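Local coordinates for alpha-L-rhamnosidase (Streptomyces avermitilis, PDB 3W5M), which hydrolyses terminal non-reducing alpha-L-rhamnose residues from alpha-L-rhamnosides, including citrus flavonoids such as naringin and the proteoglycan gum arabic, at residues S510-S516 / G557-P563; T521-H527 / A547-L553; L27-M31 / W88-V92. All blocks are in the same frame, centred on the assembly; numbering follows the deposited sequence.

Contact 1 (S510-S516 / G557-P563); sequences SVRLRVS and GEETYEP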
loop_
_atom_site.group_PDB
_atom_site.type_symbol
_atom_site.label_atom_id
_atom_site.label_comp_id
_atom_site.label_asym_id
_atom_site.label_seq_id
_atom_site.Cartn_x
_atom_site.Cartn_y
_atom_site.Cartn_z
ATOM N N SER A 510 10.635 -6.615 -3.655
ATOM C CA SER A 510 10.956 -7.884 -4.312
ATOM C C SER A 510 12.488 -7.962 -4.408
ATOM O O SER A 510 13.169 -7.008 -4.081
ATOM C CB SER A 510 10.291 -7.978 -5.712
ATOM O OG SER A 510 10.673 -6.897 -6.543
ATOM N N VAL A 511 13.029 -9.078 -4.867
ATOM C CA VAL A 511 14.468 -9.247 -4.802
ATOM C C VAL A 511 15.148 -8.997 -6.150
ATOM O O VAL A 511 14.499 -8.925 -7.178
ATOM C CB VAL A 511 14.845 -10.635 -4.227
ATOM C CG1 VAL A 511 13.999 -10.936 -3.011
ATOM C CG2 VAL A 511 14.728 -11.730 -5.275
ATOM N N ARG A 512 16.450 -8.817 -6.119
ATOM C CA ARG A 512 17.286 -9.021 -7.299
ATOM C C ARG A 512 17.978 -10.351 -7.092
ATOM O O ARG A 512 18.611 -10.571 -6.033
ATOM C CB ARG A 512 18.333 -7.914 -7.398
ATOM C CG ARG A 512 19.370 -8.193 -8.492
ATOM C CD ARG A 512 20.179 -6.959 -8.861
ATOM N NE ARG A 512 20.961 -6.471 -7.731
ATOM C CZ ARG A 512 20.650 -5.387 -7.028
ATOM N NH1 ARG A 512 19.578 -4.666 -7.337
ATOM N NH2 ARG A 512 21.417 -5.034 -6.010
ATOM N N LEU A 513 17.859 -11.222 -8.093
ATOM C CA LEU A 513 18.502 -12.530 -8.108
ATOM C C LEU A 513 19.663 -12.444 -9.086
ATOM O O LEU A 513 19.466 -11.964 -10.224
ATOM C CB LEU A 513 17.504 -13.570 -8.588
ATOM C CG LEU A 513 17.979 -14.993 -8.840
ATOM C CD1 LEU A 513 18.426 -15.676 -7.533
ATOM C CD2 LEU A 513 16.910 -15.793 -9.566
ATOM N N ARG A 514 20.862 -12.854 -8.632
ATOM C CA ARG A 514 22.001 -13.073 -9.535
ATOM C C ARG A 514 22.268 -14.572 -9.588
ATOM O O ARG A 514 22.329 -15.240 -8.552
ATOM C CB ARG A 514 23.284 -12.357 -9.091
ATOM C CG ARG A 514 23.188 -10.870 -8.785
ATOM C CD ARG A 514 22.745 -10.015 -9.972
ATOM N NE ARG A 514 23.637 -10.116 -11.134
ATOM C CZ ARG A 514 24.749 -9.408 -11.307
ATOM N NH1 ARG A 514 25.138 -8.535 -10.386
ATOM N NH2 ARG A 514 25.472 -9.582 -12.411
ATOM N N VAL A 515 22.380 -15.112 -10.791
ATOM C CA VAL A 515 22.543 -16.554 -10.962
ATOM C C VAL A 515 23.265 -16.857 -12.279
ATOM O O VAL A 515 23.046 -16.195 -13.292
ATOM C CB VAL A 515 21.183 -17.294 -10.880
ATOM C CG1 VAL A 515 20.207 -16.789 -11.956
ATOM C CG2 VAL A 515 21.352 -18.804 -10.959
ATOM N N SER A 516 24.153 -17.847 -12.247
ATOM C CA SER A 516 24.819 -18.321 -13.465
ATOM C C SER A 516 24.517 -19.780 -13.596
ATOM O O SER A 516 24.572 -20.520 -12.614
ATOM C CB SER A 516 26.333 -18.158 -13.393
ATOM O OG SER A 516 26.693 -16.838 -13.052
ATOM N N GLY A 557 26.079 -15.975 -18.783
ATOM C CA GLY A 557 26.919 -15.295 -17.788
ATOM C C GLY A 557 26.231 -15.112 -16.446
ATOM O O GLY A 557 25.475 -15.961 -16.046
ATOM N N GLU A 558 26.519 -14.018 -15.742
ATOM C CA GLU A 558 25.905 -13.779 -14.431
ATOM C C GLU A 558 24.568 -13.050 -14.625
ATOM O O GLU A 558 24.504 -11.806 -14.578
ATOM C CB GLU A 558 26.838 -12.992 -13.503
ATOM C CG GLU A 558 26.424 -12.999 -12.038
ATOM C CD GLU A 558 27.448 -12.338 -11.129
ATOM O OE1 GLU A 558 28.659 -12.660 -11.223
ATOM O OE2 GLU A 558 27.040 -11.493 -10.302
ATOM N N GLU A 559 23.508 -13.838 -14.821
ATOM C CA GLU A 559 22.170 -13.306 -15.093
ATOM C C GLU A 559 21.604 -12.494 -13.933
ATOM O O GLU A 559 21.956 -12.735 -12.785
ATOM C CB GLU A 559 21.234 -14.433 -15.493
ATOM C CG GLU A 559 21.666 -15.053 -16.814
ATOM C CD GLU A 559 20.812 -16.225 -17.259
ATOM O OE1 GLU A 559 19.557 -16.149 -17.171
ATOM O OE2 GLU A 559 21.383 -17.234 -17.719
ATOM N N THR A 560 20.762 -11.506 -14.245
ATOM C CA THR A 560 20.170 -10.648 -13.208
ATOM C C THR A 560 18.686 -10.697 -13.418
ATOM O O THR A 560 18.248 -10.401 -14.521
ATOM C CB THR A 560 20.612 -9.180 -13.337
ATOM O OG1 THR A 560 22.028 -9.086 -13.153
ATOM C CG2 THR A 560 19.906 -8.297 -12.292
ATOM N N TYR A 561 17.923 -11.081 -12.390
ATOM C CA TYR A 561 16.457 -11.068 -12.509
ATOM C C TYR A 561 15.877 -10.135 -11.448
ATOM O O TYR A 561 16.187 -10.280 -10.252
ATOM C CB TYR A 561 15.869 -12.479 -12.377
ATOM C CG TYR A 561 14.349 -12.450 -12.281
ATOM C CD1 TYR A 561 13.564 -11.875 -13.303
ATOM C CD2 TYR A 561 13.707 -12.959 -11.158
ATOM C CE1 TYR A 561 12.177 -11.817 -13.188
ATOM C CE2 TYR A 561 12.317 -12.912 -11.037
ATOM C CZ TYR A 561 11.568 -12.348 -12.054
ATOM O OH TYR A 561 10.173 -12.315 -11.921
ATOM N N GLU A 562 15.038 -9.186 -11.883
ATOM C CA GLU A 562 14.386 -8.268 -10.952
ATOM C C GLU A 562 12.908 -8.223 -11.316
ATOM O O GLU A 562 12.569 -7.679 -12.355
ATOM C CB GLU A 562 14.998 -6.876 -11.077
ATOM C CG GLU A 562 16.336 -6.754 -10.338
ATOM C CD GLU A 562 17.079 -5.475 -10.648
ATOM O OE1 GLU A 562 17.024 -5.005 -11.805
ATOM O OE2 GLU A 562 17.730 -4.930 -9.740
ATOM N N PRO A 563 12.032 -8.780 -10.478
ATOM C CA PRO A 563 10.590 -8.710 -10.831
ATOM C C PRO A 563 10.093 -7.272 -11.030
ATOM O O PRO A 563 10.664 -6.321 -10.457
ATOM C CB PRO A 563 9.904 -9.355 -9.620
ATOM C CG PRO A 563 10.965 -10.244 -9.023
ATOM C CD PRO A 563 12.253 -9.496 -9.205
HETATM O O HOH W 1 8.669 -5.961 -8.058
#

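Contact 2 (T521-H527 / A547-L553); sequences TTVRLRH and ATDTYTL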
loop_
_atom_site.group_PDB
_atom_site.type_symbol
_atom_site.label_atom_id
_atom_site.label_comp_id
_atom_site.label_asym_id
_atom_site.label_seq_id
_atom_site.Cartn_x
_atom_site.Cartn_y
_atom_site.Cartn_z
ATOM N N THR A 521 17.455 -23.790 -16.817
ATOM C CA THR A 521 17.412 -24.035 -15.355
ATOM C C THR A 521 16.327 -23.126 -14.767
ATOM O O THR A 521 16.320 -21.948 -15.052
ATOM C CB THR A 521 18.765 -23.735 -14.690
ATOM O OG1 THR A 521 19.812 -24.414 -15.409
ATOM C CG2 THR A 521 18.772 -24.192 -13.235
ATOM N N THR A 522 15.424 -23.689 -13.980
ATOM C CA THR A 522 14.399 -22.882 -13.268
ATOM C C THR A 522 14.624 -22.676 -11.761
ATOM O O THR A 522 14.636 -23.633 -10.990
ATOM C CB THR A 522 13.005 -23.461 -13.531
ATOM O OG1 THR A 522 12.786 -23.462 -14.948
ATOM C CG2 THR A 522 11.890 -22.620 -12.835
ATOM N N VAL A 523 14.766 -21.409 -11.355
ATOM C CA VAL A 523 14.940 -21.065 -9.939
ATOM C C VAL A 523 13.611 -20.549 -9.422
ATOM O O VAL A 523 12.987 -19.722 -10.064
ATOM C CB VAL A 523 16.004 -19.985 -9.726
ATOM C CG1 VAL A 523 16.222 -19.730 -8.235
ATOM C CG2 VAL A 523 17.309 -20.419 -10.368
ATOM N N ARG A 524 13.224 -21.048 -8.264
ATOM C CA ARG A 524 12.007 -20.607 -7.598
ATOM C C ARG A 524 12.347 -19.858 -6.311
ATOM O O ARG A 524 13.227 -20.258 -5.557
ATOM C CB ARG A 524 11.100 -21.792 -7.307
ATOM C CG ARG A 524 10.306 -22.218 -8.516
ATOM C CD ARG A 524 9.526 -23.494 -8.279
ATOM N NE ARG A 524 9.306 -24.142 -9.567
ATOM C CZ ARG A 524 10.237 -24.845 -10.205
ATOM N NH1 ARG A 524 11.439 -25.006 -9.657
ATOM N NH2 ARG A 524 9.963 -25.398 -11.376
ATOM N N LEU A 525 11.647 -18.747 -6.071
ATOM C CA LEU A 525 11.895 -17.908 -4.897
ATOM C C LEU A 525 10.586 -17.768 -4.182
ATOM O O LEU A 525 9.684 -17.124 -4.701
ATOM C CB LEU A 525 12.349 -16.497 -5.297
ATOM C CG LEU A 525 13.517 -16.422 -6.292
ATOM C CD1 LEU A 525 13.773 -14.985 -6.724
ATOM C CD2 LEU A 525 14.762 -17.050 -5.676
ATOM N N ARG A 526 10.501 -18.333 -2.991
ATOM C CA ARG A 526 9.340 -18.132 -2.120
ATOM C C ARG A 526 9.701 -17.135 -1.019
ATOM O O ARG A 526 10.860 -17.007 -0.627
ATOM C CB ARG A 526 8.833 -19.446 -1.541
ATOM C CG ARG A 526 8.218 -20.377 -2.586
ATOM C CD ARG A 526 7.308 -21.437 -1.989
ATOM N NE ARG A 526 7.990 -22.252 -0.982
ATOM C CZ ARG A 526 7.435 -22.682 0.151
ATOM N NH1 ARG A 526 6.168 -22.396 0.434
ATOM N NH2 ARG A 526 8.160 -23.396 1.006
ATOM N N HIS A 527 8.699 -16.404 -0.528
ATOM C CA HIS A 527 8.946 -15.307 0.368
ATOM C C HIS A 527 8.115 -15.488 1.626
ATOM O O HIS A 527 6.931 -15.819 1.544
ATOM C CB HIS A 527 8.602 -13.963 -0.311
ATOM C CG HIS A 527 9.386 -13.702 -1.557
ATOM N ND1 HIS A 527 9.071 -14.286 -2.764
ATOM C CD2 HIS A 527 10.440 -12.889 -1.798
ATOM C CE1 HIS A 527 9.927 -13.882 -3.686
ATOM N NE2 HIS A 527 10.773 -13.041 -3.125
ATOM N N ALA A 547 3.073 -15.768 -3.377
ATOM C CA ALA A 547 4.271 -14.918 -3.222
ATOM C C ALA A 547 5.545 -15.640 -3.718
ATOM O O ALA A 547 6.574 -15.668 -3.038
ATOM C CB ALA A 547 4.433 -14.386 -1.780
ATOM N N THR A 548 5.431 -16.212 -4.904
ATOM C CA THR A 548 6.527 -16.972 -5.520
ATOM C C THR A 548 6.917 -16.399 -6.860
ATOM O O THR A 548 6.073 -16.235 -7.754
ATOM C CB THR A 548 6.134 -18.451 -5.695
ATOM O OG1 THR A 548 5.723 -18.977 -4.432
ATOM C CG2 THR A 548 7.332 -19.273 -6.247
ATOM N N ASP A 549 8.210 -16.118 -7.015
ATOM C CA ASP A 549 8.737 -15.660 -8.312
ATOM C C ASP A 549 9.607 -16.767 -8.892
ATOM O O ASP A 549 10.365 -17.421 -8.156
ATOM C CB ASP A 549 9.514 -14.348 -8.136
ATOM C CG ASP A 549 8.675 -13.252 -7.442
ATOM O OD1 ASP A 549 7.439 -13.215 -7.661
ATOM O OD2 ASP A 549 9.228 -12.416 -6.690
ATOM N N THR A 550 9.488 -16.978 -10.203
ATOM C CA THR A 550 10.107 -18.111 -10.863
ATOM C C THR A 550 10.919 -17.524 -12.002
ATOM O O THR A 550 10.423 -16.664 -12.740
ATOM C CB THR A 550 9.019 -19.070 -11.398
ATOM O OG1 THR A 550 8.130 -19.450 -10.332
ATOM C CG2 THR A 550 9.621 -20.334 -12.028
ATOM N N TYR A 551 12.177 -17.956 -12.142
ATOM C CA TYR A 551 13.030 -17.436 -13.194
ATOM C C TYR A 551 13.703 -18.585 -13.928
ATOM O O TYR A 551 14.328 -19.410 -13.299
ATOM C CB TYR A 551 14.130 -16.544 -12.605
ATOM C CG TYR A 551 15.120 -16.005 -13.625
ATOM C CD1 TYR A 551 14.755 -14.985 -14.518
ATOM C CD2 TYR A 551 16.421 -16.512 -13.703
ATOM C CE1 TYR A 551 15.650 -14.491 -15.455
ATOM C CE2 TYR A 551 17.340 -16.011 -14.638
ATOM C CZ TYR A 551 16.954 -15.000 -15.506
ATOM O OH TYR A 551 17.828 -14.501 -16.447
ATOM N N THR A 552 13.580 -18.608 -15.253
ATOM C CA THR A 552 14.210 -19.646 -16.073
ATOM C C THR A 552 15.381 -19.006 -16.812
ATOM O O THR A 552 15.220 -17.999 -17.471
ATOM C CB THR A 552 13.208 -20.271 -17.061
ATOM O OG1 THR A 552 12.153 -20.868 -16.322
ATOM C CG2 THR A 552 13.878 -21.375 -17.901
ATOM N N LEU A 553 16.564 -19.596 -16.686
ATOM C CA LEU A 553 17.800 -19.003 -17.209
ATOM C C LEU A 553 17.932 -19.066 -18.727
ATOM O O LEU A 553 17.424 -19.999 -19.351
ATOM C CB LEU A 553 18.999 -19.722 -16.595
ATOM C CG LEU A 553 19.454 -19.237 -15.214
ATOM C CD1 LEU A 553 18.423 -19.555 -14.135
ATOM C CD2 LEU A 553 20.797 -19.888 -14.853
HETATM O O HOH W 2 11.085 -11.244 -5.209
#

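Contact 3 (L27-M31 / W88-V92); sequences LSWPM and WSVRV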
loop_
_atom_site.group_PDB
_atom_site.type_symbol
_atom_site.label_atom_id
_atom_site.label_comp_id
_atom_site.label_asym_id
_atom_site.label_seq_id
_atom_site.Cartn_x
_atom_site.Cartn_y
_atom_site.Cartn_z
ATOM N N LEU A 27 2.047 26.924 -2.000
ATOM C CA LEU A 27 3.474 27.230 -1.928
ATOM C C LEU A 27 3.894 27.308 -0.464
ATOM O O LEU A 27 3.120 27.793 0.390
ATOM C CB LEU A 27 3.699 28.596 -2.603
ATOM C CG LEU A 27 3.226 28.722 -4.061
ATOM C CD1 LEU A 27 3.425 30.160 -4.528
ATOM C CD2 LEU A 27 4.006 27.772 -4.936
ATOM N N SER A 28 5.108 26.844 -0.157
ATOM C CA SER A 28 5.622 26.888 1.212
ATOM C C SER A 28 7.054 27.399 1.241
ATOM O O SER A 28 7.843 27.085 0.333
ATOM C CB SER A 28 5.585 25.500 1.862
ATOM O OG SER A 28 4.233 25.052 2.080
ATOM N N TRP A 29 7.394 28.163 2.271
ATOM C CA TRP A 29 8.767 28.700 2.417
ATOM C C TRP A 29 9.308 28.593 3.848
ATOM O O TRP A 29 9.247 29.545 4.625
ATOM C CB TRP A 29 8.908 30.123 1.826
ATOM C CG TRP A 29 7.817 31.111 2.209
ATOM C CD1 TRP A 29 7.801 31.941 3.296
ATOM C CD2 TRP A 29 6.617 31.391 1.477
ATOM N NE1 TRP A 29 6.647 32.697 3.295
ATOM C CE2 TRP A 29 5.911 32.384 2.194
ATOM C CE3 TRP A 29 6.058 30.878 0.296
ATOM C CZ2 TRP A 29 4.684 32.895 1.767
ATOM C CZ3 TRP A 29 4.853 31.415 -0.156
ATOM C CH2 TRP A 29 4.168 32.399 0.592
ATOM N N PRO A 30 9.852 27.416 4.196
ATOM C CA PRO A 30 10.566 27.333 5.469
ATOM C C PRO A 30 11.648 28.430 5.492
ATOM O O PRO A 30 12.242 28.755 4.442
ATOM C CB PRO A 30 11.213 25.935 5.427
ATOM C CG PRO A 30 10.507 25.176 4.339
ATOM C CD PRO A 30 10.011 26.209 3.367
ATOM N N MET A 31 11.876 29.030 6.650
ATOM C CA MET A 31 12.904 30.062 6.752
ATOM C C MET A 31 13.956 29.671 7.793
ATOM O O MET A 31 13.683 28.883 8.686
ATOM C CB MET A 31 12.275 31.405 7.099
ATOM C CG MET A 31 11.465 32.044 5.966
ATOM S SD MET A 31 10.219 33.179 6.653
ATOM C CE MET A 31 8.992 32.021 7.265
ATOM N N TRP A 88 9.252 30.377 -9.871
ATOM C CA TRP A 88 8.813 31.207 -8.786
ATOM C C TRP A 88 9.884 31.476 -7.758
ATOM O O TRP A 88 10.864 30.761 -7.635
ATOM C CB TRP A 88 7.532 30.672 -8.118
ATOM C CG TRP A 88 7.736 29.450 -7.242
ATOM C CD1 TRP A 88 8.014 28.196 -7.653
ATOM C CD2 TRP A 88 7.682 29.417 -5.813
ATOM N NE1 TRP A 88 8.157 27.362 -6.558
ATOM C CE2 TRP A 88 7.932 28.087 -5.418
ATOM C CE3 TRP A 88 7.422 30.381 -4.827
ATOM C CZ2 TRP A 88 7.921 27.683 -4.075
ATOM C CZ3 TRP A 88 7.435 29.992 -3.476
ATOM C CH2 TRP A 88 7.678 28.642 -3.118
ATOM N N SER A 89 9.633 32.525 -7.005
ATOM C CA SER A 89 10.534 33.009 -6.009
ATOM C C SER A 89 9.681 33.734 -4.999
ATOM O O SER A 89 8.647 34.291 -5.336
ATOM C CB SER A 89 11.533 33.973 -6.651
ATOM O OG SER A 89 12.623 34.213 -5.781
ATOM N N VAL A 90 10.115 33.715 -3.752
ATOM C CA VAL A 90 9.433 34.444 -2.689
ATOM C C VAL A 90 10.484 35.181 -1.828
ATOM O O VAL A 90 11.664 34.778 -1.763
ATOM C CB VAL A 90 8.571 33.485 -1.811
ATOM C CG1 VAL A 90 9.426 32.423 -1.112
ATOM C CG2 VAL A 90 7.738 34.237 -0.800
ATOM N N ARG A 91 10.043 36.256 -1.201
ATOM C CA ARG A 91 10.826 36.963 -0.199
ATOM C C ARG A 91 9.860 37.366 0.880
ATOM O O ARG A 91 8.652 37.441 0.650
ATOM C CB ARG A 91 11.564 38.191 -0.773
ATOM C CG ARG A 91 10.665 39.288 -1.306
ATOM C CD ARG A 91 11.456 40.584 -1.396
ATOM N NE ARG A 91 10.694 41.631 -2.057
ATOM C CZ ARG A 91 11.221 42.778 -2.470
ATOM N NH1 ARG A 91 12.519 43.002 -2.288
ATOM N NH2 ARG A 91 10.449 43.690 -3.062
ATOM N N VAL A 92 10.384 37.573 2.079
ATOM C CA VAL A 92 9.541 37.899 3.211
ATOM C C VAL A 92 10.136 39.072 3.971
ATOM O O VAL A 92 11.327 39.395 3.814
ATOM C CB VAL A 92 9.446 36.702 4.193
ATOM C CG1 VAL A 92 8.861 35.467 3.517
ATOM C CG2 VAL A 92 10.817 36.386 4.767
#

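Contact 1 (S510-S516 / G557-P563)
Leu513 and Tyr561 centre an antiparallel strand pair in the concanavalin-like domain, where strand 559-561 forms one edge of the large sheet within the chain. They are a hydrogen-bonded pair: Leu513 N reaches Tyr561 O at 2.9 Å and Tyr561 N returns to Leu513 O at 2.8 Å. Val515 N donates to Glu559 O at 3.1 Å, while the return bond is weak. Arg512, Arg514 and Thr560 share one face. Arg512 and Glu562 run side by side. NH1 of Arg512 meets OE2 of Glu562 at 3.0 Å, nearly in the guanidinium plane, in a salt bridge; Glu485 binds its NH2. Arg514 instead curls back through chi2 and chi3 (-61° and -59°). Its NH2 then gives a straight but long bond of 3.3 Å to Glu558 O. OE2 of Glu558 sits over the guanidinium face, 3.2 Å from NH2, so that pairing rests on charge without a directed N-H. The other face carries Leu513, Val515, Glu559 and Tyr561, with Glu559 hydrogen-bonded to Tyr551, and the hydroxyl of Tyr561 to Glu437. Charge pairing on the more exposed face thus supplements the backbone bonds at the edge of the sheet.

Contact 2 (T521-H527 / A547-L553)
Inner strands of the large concanavalin-like sheet meet edge to edge where Val523 pairs with Tyr551 in antiparallel fashion. Both backbone bonds of this hydrogen-bonded pair, Val523 N to Tyr551 O and Tyr551 N to Val523 O, are 2.8 Å. Leu525 and Asp549 repeat the pattern, and Leu553 N adds a bond to Thr521 O. On the face of Thr522, Thr550 and Thr552 threonines make much of the contact, and the stem of Arg526 lies alongside Thr548; the far end of Arg526 pairs with Glu574. OG1 of Thr522 and OG1 of Thr552 share a hydrogen bond of 3.0 Å, and either may donate. With CG2 anti to the backbone N in both Thr522 and Thr550 (chi1 of OG1 -58° and -55°), the two CG2 methyls meet at 3.3 Å, tighter than usual for carbons. On the other face, CG2 of Val523 touches CD1 of Leu553 at 4.0 Å.

His527 closes the far end. Its ND1 donates to Ala547 O at 2.9 Å and 163°. The oxygen lies near the ring plane, but the nitrogen stands well above the carbonyl plane. The backbone N of His527 adds a weak bond to this oxygen. A water takes a weak bond from NE2 of His527 and donates to OD2 of Asp549 at 2.6 Å. His568 also binds OD2 and stacks on the His527 ring. The side chain of Ala547 is about 9 Å from that of Arg634, which binds rhamnose in the catalytic site. Within the sheet, strand 572-576 flanks 522-528, and strand 436-440 runs parallel along 548-552. Val511 and Val515 of strand 510-515 pack against the face that carries Leu525 and Tyr551.

Contact 3 (L27-M31 / W88-V92)
Trp29 lies flat against Val90, and Trp88 lies flat against Leu27, so each segment offers one indole to an aliphatic side chain of the other. CG2 of Val90 sits over the six-membered ring of Trp29, 3.8 Å from its centroid and 10° off the normal. This is a CH-pi contact. CG1 of Val90 meets CB of Trp29 at the root of the ring. The second CH-pi contact is its counterpart: CD2 of Leu27 stands over the six-membered ring of Trp88, 3.9 Å from the centroid. The two indoles also touch, with CZ3 at the rim of Trp88 lying 4.1 Å from CE3 of Trp29. The carbonyl oxygen of Ser28 comes to the edge of Trp88, near the ring plane, 3.8 Å from CH2.

CG of Trp29 falls between the backbone N and the carbonyl carbon (chi1 47°), which lays the indole across Val90. Its five-membered ring then reaches Val92, with CD1 3.7 Å from CG1. Gln40 accepts a hydrogen bond from Trp29 NE1. An alanine here would remove the indole, and is likely to open a gap above Val90 and leave Gln40 without that N-H. SD of Met31 rests on CG2 of Val92 at 3.8 Å.

Strand 26-32 and strand 85-94 belong to different sheets of the N-terminal immunoglobulin-like domain. The contact is therefore face-to-face packing within a beta-sandwich. No hydrogen bond crosses between the segments, so shape and dispersion join them here.

Contacts 1 and 2 belong to the same large sheet of the concanavalin-like domain. They touch through the pair Glu559 and Tyr551 and through the packed rings of Tyr561 and Tyr551. Both are partly buried and rest on backbone hydrogen bonds between antiparallel strands. Contact 1 lies at a sheet edge and adds salt bridges. Contact 2 lies among inner strands and adds threonine and histidine bonds. Contact 3 is fully buried, joins two sheets instead of neighbouring strands, and is apolar. It belongs to the N-terminal domain, with nearest atoms about 33 Å from contact 1 and about 39 Å from contact 2.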